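Local coordinates for synaptic vesicle glycoprotein 2C (Homo sapiens, PDB 5JLV) that is a synaptic vesicle membrane glycoprotein whose luminal domain probably serves as a receptor for botulinum neurotoxin A, at residues V60-D64 against S65-S69; T80-N84 against C85-D89; Y100-D104 against S105-N109. All blocks are in the same frame, centred on the assembly; numbering follows the deposited sequence.

Contact 1. Residues V60-D64 against S65-S69; sequences VTFKD and SVFKS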
loop_
_atom_site.group_PDB
_atom_site.type_symbol
_atom_site.label_atom_id
_atom_site.label_comp_id
_atom_site.label_asym_id
_atom_site.label_seq_id
_atom_site.Cartn_x
_atom_site.Cartn_y
_atom_site.Cartn_z
ATOM N N VAL C 60 6.562 30.231 24.534
ATOM C CA VAL C 60 6.387 28.967 25.217
ATOM C C VAL C 60 7.473 28.042 24.715
ATOM O O VAL C 60 7.677 27.926 23.505
ATOM C CB VAL C 60 4.994 28.352 24.925
ATOM C CG1 VAL C 60 4.910 26.908 25.431
ATOM C CG2 VAL C 60 3.889 29.195 25.553
ATOM N N THR C 61 8.193 27.414 25.641
ATOM C CA THR C 61 9.108 26.339 25.282
ATOM C C THR C 61 8.697 25.018 25.937
ATOM O O THR C 61 8.443 24.964 27.141
ATOM C CB THR C 61 10.565 26.679 25.642
ATOM O OG1 THR C 61 10.979 27.811 24.873
ATOM C CG2 THR C 61 11.487 25.508 25.325
ATOM N N PHE C 62 8.605 23.976 25.117
ATOM C CA PHE C 62 8.559 22.604 25.591
ATOM C C PHE C 62 9.947 22.010 25.404
ATOM O O PHE C 62 10.537 22.143 24.334
ATOM C CB PHE C 62 7.549 21.789 24.771
ATOM C CG PHE C 62 6.118 22.177 24.999
ATOM C CD1 PHE C 62 5.512 23.150 24.214
ATOM C CD2 PHE C 62 5.358 21.539 25.977
ATOM C CE1 PHE C 62 4.188 23.500 24.415
ATOM C CE2 PHE C 62 4.030 21.887 26.183
ATOM C CZ PHE C 62 3.445 22.875 25.402
ATOM N N LYS C 63 10.466 21.350 26.423
ATOM C CA LYS C 63 11.792 20.758 26.339
ATOM C C LYS C 63 11.791 19.340 26.904
ATOM O O LYS C 63 11.163 19.081 27.936
ATOM C CB LYS C 63 12.807 21.664 27.048
ATOM C CG LYS C 63 14.190 21.079 27.255
ATOM C CD LYS C 63 15.137 22.113 27.878
ATOM C CE LYS C 63 14.411 23.037 28.855
ATOM N NZ LYS C 63 15.326 23.679 29.838
ATOM N N ASP C 64 12.471 18.422 26.207
ATOM C CA ASP C 64 12.590 17.008 26.625
ATOM C C ASP C 64 11.225 16.363 26.865
ATOM O O ASP C 64 11.035 15.646 27.835
ATOM C CB ASP C 64 13.463 16.856 27.891
ATOM C CG ASP C 64 14.839 17.473 27.742
ATOM O OD1 ASP C 64 15.396 17.468 26.629
ATOM O OD2 ASP C 64 15.377 17.958 28.757
ATOM N N SER C 65 10.277 16.642 25.982
ATOM C CA SER C 65 8.912 16.215 26.183
ATOM C C SER C 65 8.489 15.239 25.114
ATOM O O SER C 65 9.070 15.205 24.024
ATOM C CB SER C 65 7.974 17.423 26.212
ATOM O OG SER C 65 8.193 18.188 27.387
ATOM N N VAL C 66 7.491 14.426 25.440
ATOM C CA VAL C 66 6.934 13.454 24.511
ATOM C C VAL C 66 5.455 13.789 24.255
ATOM O O VAL C 66 4.695 14.034 25.189
ATOM C CB VAL C 66 7.092 12.007 25.037
ATOM C CG1 VAL C 66 6.397 11.006 24.106
ATOM C CG2 VAL C 66 8.567 11.656 25.186
ATOM N N PHE C 67 5.074 13.842 22.987
ATOM C CA PHE C 67 3.675 14.032 22.613
ATOM C C PHE C 67 3.198 12.783 21.882
ATOM O O PHE C 67 3.665 12.490 20.771
ATOM C CB PHE C 67 3.504 15.276 21.720
ATOM C CG PHE C 67 3.902 16.567 22.382
ATOM C CD1 PHE C 67 5.242 16.956 22.440
ATOM C CD2 PHE C 67 2.936 17.414 22.927
ATOM C CE1 PHE C 67 5.611 18.151 23.048
ATOM C CE2 PHE C 67 3.299 18.607 23.547
ATOM C CZ PHE C 67 4.640 18.977 23.601
ATOM N N LYS C 68 2.288 12.039 22.517
ATOM C CA LYS C 68 1.699 10.827 21.916
ATOM C C LYS C 68 0.216 11.012 21.547
ATOM O O LYS C 68 -0.600 11.350 22.403
ATOM C CB LYS C 68 1.854 9.618 22.852
ATOM C CG LYS C 68 1.655 8.278 22.141
ATOM C CD LYS C 68 1.659 7.087 23.102
ATOM C CE LYS C 68 3.057 6.504 23.299
ATOM N NZ LYS C 68 3.986 7.442 24.001
ATOM N N SER C 69 -0.117 10.762 20.273
ATOM C CA SER C 69 -1.505 10.845 19.778
ATOM C C SER C 69 -2.141 12.185 20.097
ATOM O O SER C 69 -3.312 12.248 20.457
ATOM C CB SER C 69 -2.373 9.713 20.345
ATOM O OG SER C 69 -1.788 8.471 20.065
#
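F62 and F67 meet edge-to-face across a corner of the chain. The F67 ring drives its tip atom CZ at one face of the F62 ring. The closest pair is F62 CD2 to F67 CZ at 3.6 Å. CZ sits off the ring centre, toward the rim of F62, and is also 3.8 Å from F62 CG. The ring centroids are 5.3 Å apart and the planes lie at 74°, a T-shaped pair with F67 as the stem. Both CG atoms stand beside their own backbone N (chi1 -69° for F62), which sends the two rings toward each other under the corner.

S65 folds its hydroxyl back over the turn and donates from OG to K63 O, at 3.1 Å. The donor lies well above the carbonyl plane rather than within it. This bond ties the start of V66-K68 to the end of V60-K63. D64 between them has a positive phi of 54°, which bends the chain so that the phenylalanines five residues apart face one another.

This is one corner of the pentapeptide-repeat beta-helix. Strand 60-63 lies between strands 40-43 and 81-83 in a parallel sheet. Strand 66-68 pairs with 46-53 and 86-88. The F62 ring packs between H42 and F82, and the F67 ring between Y47 and F87.

Contact 2. Residues T80-N84 against C85-D89; sequences TYFKN and CTFID. With NAG (2-acetamido-2-deoxy-beta-D-glucopyranose), chain M.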
loop_
_atom_site.group_PDB
_atom_site.type_symbol
_atom_site.label_atom_id
_atom_site.label_comp_id
_atom_site.label_asym_id
_atom_site.label_seq_id
_atom_site.Cartn_x
_atom_site.Cartn_y
_atom_site.Cartn_z
ATOM N N THR C 80 8.021 30.474 20.017
ATOM C CA THR C 80 7.655 29.182 20.565
ATOM C C THR C 80 8.562 28.086 20.010
ATOM O O THR C 80 8.787 28.000 18.800
ATOM C CB THR C 80 6.171 28.876 20.303
ATOM O OG1 THR C 80 5.357 29.838 21.006
ATOM C CG2 THR C 80 5.818 27.483 20.772
ATOM N N TYR C 81 9.092 27.260 20.904
ATOM C CA TYR C 81 10.013 26.198 20.504
ATOM C C TYR C 81 9.721 24.874 21.196
ATOM O O TYR C 81 9.393 24.833 22.385
ATOM C CB TYR C 81 11.432 26.578 20.845
ATOM C CG TYR C 81 12.041 27.698 20.035
ATOM C CD1 TYR C 81 12.624 27.444 18.793
ATOM C CD2 TYR C 81 12.111 28.992 20.546
ATOM C CE1 TYR C 81 13.228 28.460 18.064
ATOM C CE2 TYR C 81 12.707 30.009 19.828
ATOM C CZ TYR C 81 13.266 29.738 18.588
ATOM O OH TYR C 81 13.884 30.742 17.873
ATOM N N PHE C 82 9.891 23.798 20.437
ATOM C CA PHE C 82 9.939 22.452 20.962
ATOM C C PHE C 82 11.373 21.966 20.838
ATOM O O PHE C 82 11.857 21.752 19.727
ATOM C CB PHE C 82 9.012 21.550 20.147
ATOM C CG PHE C 82 7.577 21.980 20.166
ATOM C CD1 PHE C 82 7.099 22.906 19.236
ATOM C CD2 PHE C 82 6.691 21.441 21.089
ATOM C CE1 PHE C 82 5.765 23.304 19.254
ATOM C CE2 PHE C 82 5.350 21.829 21.105
ATOM C CZ PHE C 82 4.894 22.764 20.197
ATOM N N LYS C 83 12.051 21.811 21.976
ATOM C CA LYS C 83 13.469 21.433 22.018
ATOM C C LYS C 83 13.652 20.006 22.537
ATOM O O LYS C 83 13.235 19.691 23.659
ATOM C CB LYS C 83 14.254 22.407 22.904
ATOM C CG LYS C 83 14.178 23.862 22.458
ATOM C CD LYS C 83 14.966 24.797 23.377
ATOM C CE LYS C 83 14.611 26.260 23.116
ATOM N NZ LYS C 83 15.443 27.220 23.898
ATOM N N ASN C 84 14.264 19.146 21.720
ATOM C CA ASN C 84 14.503 17.743 22.094
ATOM C C ASN C 84 13.195 17.032 22.454
ATOM O O ASN C 84 13.118 16.273 23.421
ATOM C CB ASN C 84 15.518 17.656 23.249
ATOM C CG ASN C 84 16.103 16.268 23.420
ATOM O OD1 ASN C 84 16.226 15.502 22.463
ATOM N ND2 ASN C 84 16.478 15.940 24.650
ATOM N N CYS C 85 12.160 17.307 21.673
ATOM C CA CYS C 85 10.877 16.676 21.880
ATOM C C CYS C 85 10.668 15.536 20.896
ATOM O O CYS C 85 11.223 15.548 19.797
ATOM C CB CYS C 85 9.752 17.718 21.804
ATOM S SG CYS C 85 9.774 18.862 23.227
ATOM N N THR C 86 9.910 14.526 21.322
ATOM C CA THR C 86 9.492 13.449 20.441
ATOM C C THR C 86 7.980 13.508 20.206
ATOM O O THR C 86 7.186 13.620 21.155
ATOM C CB THR C 86 9.895 12.080 21.008
ATOM O OG1 THR C 86 11.297 12.091 21.279
ATOM C CG2 THR C 86 9.581 10.965 20.014
ATOM N N PHE C 87 7.590 13.457 18.940
ATOM C CA PHE C 87 6.178 13.446 18.579
ATOM C C PHE C 87 5.847 12.114 17.928
ATOM O O PHE C 87 6.512 11.703 16.961
ATOM C CB PHE C 87 5.866 14.580 17.611
ATOM C CG PHE C 87 6.208 15.934 18.136
ATOM C CD1 PHE C 87 7.479 16.466 17.947
ATOM C CD2 PHE C 87 5.252 16.690 18.803
ATOM C CE1 PHE C 87 7.795 17.726 18.423
ATOM C CE2 PHE C 87 5.559 17.951 19.295
ATOM C CZ PHE C 87 6.835 18.469 19.104
ATOM N N ILE C 88 4.825 11.453 18.472
ATOM C CA ILE C 88 4.413 10.112 18.046
ATOM C C ILE C 88 2.932 10.124 17.671
ATOM O O ILE C 88 2.106 10.592 18.452
ATOM C CB ILE C 88 4.629 9.075 19.175
ATOM C CG1 ILE C 88 6.129 8.941 19.507
ATOM C CG2 ILE C 88 4.032 7.712 18.797
ATOM C CD1 ILE C 88 6.404 8.513 20.932
ATOM N N ASP C 89 2.600 9.588 16.492
ATOM C CA ASP C 89 1.196 9.475 16.040
ATOM C C ASP C 89 0.404 10.789 16.239
ATOM O O ASP C 89 -0.760 10.775 16.656
ATOM C CB ASP C 89 0.468 8.329 16.776
ATOM C CG ASP C 89 1.109 6.951 16.550
ATOM O OD1 ASP C 89 2.043 6.797 15.722
ATOM O OD2 ASP C 89 0.653 5.999 17.213
HETATM C C1 NAG M . 17.078 14.736 25.122
HETATM C C2 NAG M . 18.527 14.991 25.519
HETATM C C3 NAG M . 19.239 13.686 25.855
HETATM C C4 NAG M . 18.415 12.850 26.828
HETATM C C5 NAG M . 16.972 12.724 26.353
HETATM C C6 NAG M . 16.131 11.953 27.364
HETATM C C7 NAG M . 19.696 16.907 24.599
HETATM C C8 NAG M . 20.547 17.421 23.475
HETATM N N2 NAG M . 19.223 15.674 24.446
HETATM O O3 NAG M . 20.515 13.975 26.436
HETATM O O4 NAG M . 18.995 11.546 26.946
HETATM O O5 NAG M . 16.418 14.024 26.166
HETATM O O6 NAG M . 14.771 12.395 27.289
HETATM O O7 NAG M . 19.454 17.578 25.588
HETATM O O HOH W 1 12.300 13.393 23.672
#
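F82 reaches across the corner to both C85 and F87. Its CB already makes contact: C85 SG is 4.2 Å away, and F87 CZ is 3.9 Å away. F82 CB lies in the plane of the F87 ring, off its edge. Further out, F82 CG is 3.7 Å from F87 CZ. The closest approach is F82 CD2 to F87 CZ, 3.6 Å, and beyond it F82 CE2 draws away from the same atom. The pair is an offset edge-to-face stack, with the edge of F87 directed at the face of F82 and the planes at 71°. The contact therefore runs along the CG-CD2 side of the F82 ring.

On the outer side of the corner, N84 has its CG anti to the backbone N (chi1 -164°). The amide is thus carried outward, and ND2 is bonded covalently to C1 of an N-acetylglucosamine. N84-C85-T86 is an N-linked glycosylation sequon. N84 ND2 also donates to D64 OD1 of the preceding coil. A water gives a hydrogen bond to N84 O, 3.0 Å away, and is 2.9 Å from T86 OG1, bridging the corner beside the sugar.

The contact is a middle rung of the pentapeptide-repeat stack. Strand 81-83 runs parallel between 60-63 and 102-103, and strand 86-88 between 66-68 and 106-108. F82 packs next to F102 on the following coil, and F87 stacks on F107.

Contact 3. Residues Y100-D104 against S105-N109; sequences YKFID and SEFKN. With NAG (2-acetamido-2-deoxy-beta-D-glucopyranose), chain E.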
loop_
_atom_site.group_PDB
_atom_site.type_symbol
_atom_site.label_atom_id
_atom_site.label_comp_id
_atom_site.label_asym_id
_atom_site.label_seq_id
_atom_site.Cartn_x
_atom_site.Cartn_y
_atom_site.Cartn_z
ATOM N N TYR C 100 11.455 25.621 11.830
ATOM C CA TYR C 100 12.200 26.376 12.859
ATOM C C TYR C 100 11.546 26.400 14.266
ATOM O O TYR C 100 12.156 26.861 15.216
ATOM C CB TYR C 100 12.535 27.811 12.390
ATOM C CG TYR C 100 11.330 28.647 11.982
ATOM C CD1 TYR C 100 11.025 28.838 10.639
ATOM C CD2 TYR C 100 10.497 29.256 12.947
ATOM C CE1 TYR C 100 9.926 29.593 10.254
ATOM C CE2 TYR C 100 9.391 30.016 12.568
ATOM C CZ TYR C 100 9.111 30.173 11.220
ATOM O OH TYR C 100 8.033 30.918 10.812
ATOM N N LYS C 101 10.315 25.905 14.385
ATOM C CA LYS C 101 9.673 25.724 15.704
ATOM C C LYS C 101 10.286 24.574 16.506
ATOM O O LYS C 101 10.059 24.444 17.711
ATOM C CB LYS C 101 8.182 25.462 15.536
ATOM C CG LYS C 101 7.453 26.506 14.705
ATOM C CD LYS C 101 7.113 27.731 15.517
ATOM C CE LYS C 101 6.589 28.815 14.601
ATOM N NZ LYS C 101 6.073 29.979 15.353
ATOM N N PHE C 102 11.053 23.738 15.825
ATOM C CA PHE C 102 11.581 22.514 16.409
ATOM C C PHE C 102 13.106 22.552 16.437
ATOM O O PHE C 102 13.746 22.917 15.451
ATOM C CB PHE C 102 11.076 21.300 15.614
ATOM C CG PHE C 102 9.586 21.279 15.431
ATOM C CD1 PHE C 102 9.003 21.781 14.271
ATOM C CD2 PHE C 102 8.758 20.775 16.426
ATOM C CE1 PHE C 102 7.620 21.780 14.106
ATOM C CE2 PHE C 102 7.377 20.772 16.273
ATOM C CZ PHE C 102 6.806 21.268 15.106
ATOM N N ILE C 103 13.689 22.204 17.577
ATOM C CA ILE C 103 15.134 22.096 17.681
ATOM C C ILE C 103 15.443 20.706 18.165
ATOM O O ILE C 103 14.986 20.319 19.239
ATOM C CB ILE C 103 15.731 23.112 18.676
ATOM C CG1 ILE C 103 15.351 24.551 18.292
ATOM C CG2 ILE C 103 17.242 22.934 18.778
ATOM C CD1 ILE C 103 15.766 25.596 19.313
ATOM N N ASP C 104 16.195 19.951 17.364
ATOM C CA ASP C 104 16.610 18.585 17.716
ATOM C C ASP C 104 15.417 17.718 18.128
ATOM O O ASP C 104 15.479 16.980 19.113
ATOM C CB ASP C 104 17.674 18.605 18.827
ATOM C CG ASP C 104 18.971 19.273 18.387
ATOM O OD1 ASP C 104 19.413 19.036 17.241
ATOM O OD2 ASP C 104 19.560 20.026 19.192
ATOM N N SER C 105 14.329 17.826 17.379
ATOM C CA SER C 105 13.129 17.074 17.678
ATOM C C SER C 105 12.908 15.924 16.711
ATOM O O SER C 105 13.456 15.899 15.623
ATOM C CB SER C 105 11.904 17.990 17.725
ATOM O OG SER C 105 11.887 18.693 18.949
ATOM N N GLU C 106 12.085 14.981 17.131
ATOM C CA GLU C 106 11.928 13.734 16.451
ATOM C C GLU C 106 10.432 13.503 16.179
ATOM O O GLU C 106 9.590 13.715 17.075
ATOM C CB GLU C 106 12.508 12.638 17.348
ATOM C CG GLU C 106 12.176 11.228 16.930
ATOM C CD GLU C 106 13.159 10.669 15.928
ATOM O OE1 GLU C 106 14.339 11.087 15.935
ATOM O OE2 GLU C 106 12.746 9.793 15.144
ATOM N N PHE C 107 10.105 13.098 14.952
ATOM C CA PHE C 107 8.722 12.787 14.578
ATOM C C PHE C 107 8.611 11.328 14.156
ATOM O O PHE C 107 9.423 10.854 13.374
ATOM C CB PHE C 107 8.246 13.687 13.423
ATOM C CG PHE C 107 8.263 15.147 13.747
ATOM C CD1 PHE C 107 7.127 15.772 14.279
ATOM C CD2 PHE C 107 9.407 15.914 13.508
ATOM C CE1 PHE C 107 7.142 17.129 14.583
ATOM C CE2 PHE C 107 9.425 17.275 13.814
ATOM C CZ PHE C 107 8.294 17.881 14.356
ATOM N N LYS C 108 7.591 10.638 14.671
ATOM C CA LYS C 108 7.342 9.215 14.385
ATOM C C LYS C 108 5.873 9.053 13.984
ATOM O O LYS C 108 4.982 9.233 14.817
ATOM C CB LYS C 108 7.610 8.345 15.625
ATOM C CG LYS C 108 8.864 8.688 16.406
ATOM C CD LYS C 108 9.972 7.698 16.141
ATOM C CE LYS C 108 11.151 7.917 17.077
ATOM N NZ LYS C 108 11.102 7.096 18.320
ATOM N N ASN C 109 5.629 8.742 12.708
ATOM C CA ASN C 109 4.263 8.561 12.191
ATOM C C ASN C 109 3.381 9.786 12.424
ATOM O O ASN C 109 2.239 9.659 12.876
ATOM C CB ASN C 109 3.556 7.357 12.835
ATOM C CG ASN C 109 4.316 6.056 12.699
ATOM O OD1 ASN C 109 5.099 5.837 11.768
ATOM N ND2 ASN C 109 4.055 5.157 13.645
HETATM C C1 NAG E . 4.599 3.809 13.701
HETATM C C2 NAG E . 4.894 3.372 15.131
HETATM C C3 NAG E . 5.279 1.898 15.183
HETATM C C4 NAG E . 4.278 1.044 14.414
HETATM C C5 NAG E . 4.021 1.621 13.027
HETATM C C6 NAG E . 2.964 0.811 12.286
HETATM C C7 NAG E . 5.877 4.690 16.915
HETATM C C8 NAG E . 7.118 5.359 17.426
HETATM N N2 NAG E . 5.958 4.183 15.689
HETATM O O3 NAG E . 5.327 1.465 16.548
HETATM O O4 NAG E . 4.784 -0.290 14.290
HETATM O O5 NAG E . 3.586 2.973 13.148
HETATM O O6 NAG E . 1.849 0.574 13.154
HETATM O O7 NAG E . 4.858 4.616 17.582
#
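Between F102 and F107 the backbone turns a corner at D104, whose phi and psi of 52° and 43° put it in the left-handed helical region between two short strands. The corner belongs to the pentapeptide-repeat beta-helix, with phenylalanines five residues apart pointing inward. F107 CZ comes down over the centre of the F102 ring, nearly equidistant from its six atoms. The ring planes are at 80° and the centroids 4.9 Å apart, a well-centred T-shaped pair. K101 CB packs on the opposite face of F102, which holds that ring between an aliphatic carbon and an aromatic edge. S105 CB also lies against F102 CB, 4.0 Å away. The S105 hydroxyl turns to the preceding coil, where OG is hydrogen-bonded to C85 N and F82 O.

The outer edge of strand 106-108 meets another protein chain. That chain hydrogen-bonds the backbone of F107, and one of its aromatic side chains hydrogen-bonds N109 OD1. This fits a recognition edge for a binding partner. N109 ND2 carries an N-linked N-acetylglucosamine. The acetyl methyl of this sugar, C8, rests 3.5 Å from K108 CB.

In the fold
Contacts 1, 2 and 3 are the same corner on successive coils, with centres about 5 Å apart from one to the next. Their first halves run side by side in one parallel sheet; their second halves are parallel neighbours in a larger mixed sheet. Contacts 1 and 2 lie nearer the chain centre and are partly buried. Contact 3 lies at the surface and pairs its strand with another protein chain; contact 2 meets that chain through D89 O. All three share the phenylalanine pair, most centred in contact 3. Corner chemistry differs: a serine bond within the coil in contact 1, a cysteine whose sulfur packs on the first phenylalanine in contact 2, and a serine bonded to the neighbouring coil in contact 3. Glycans sit on contacts 2 and 3.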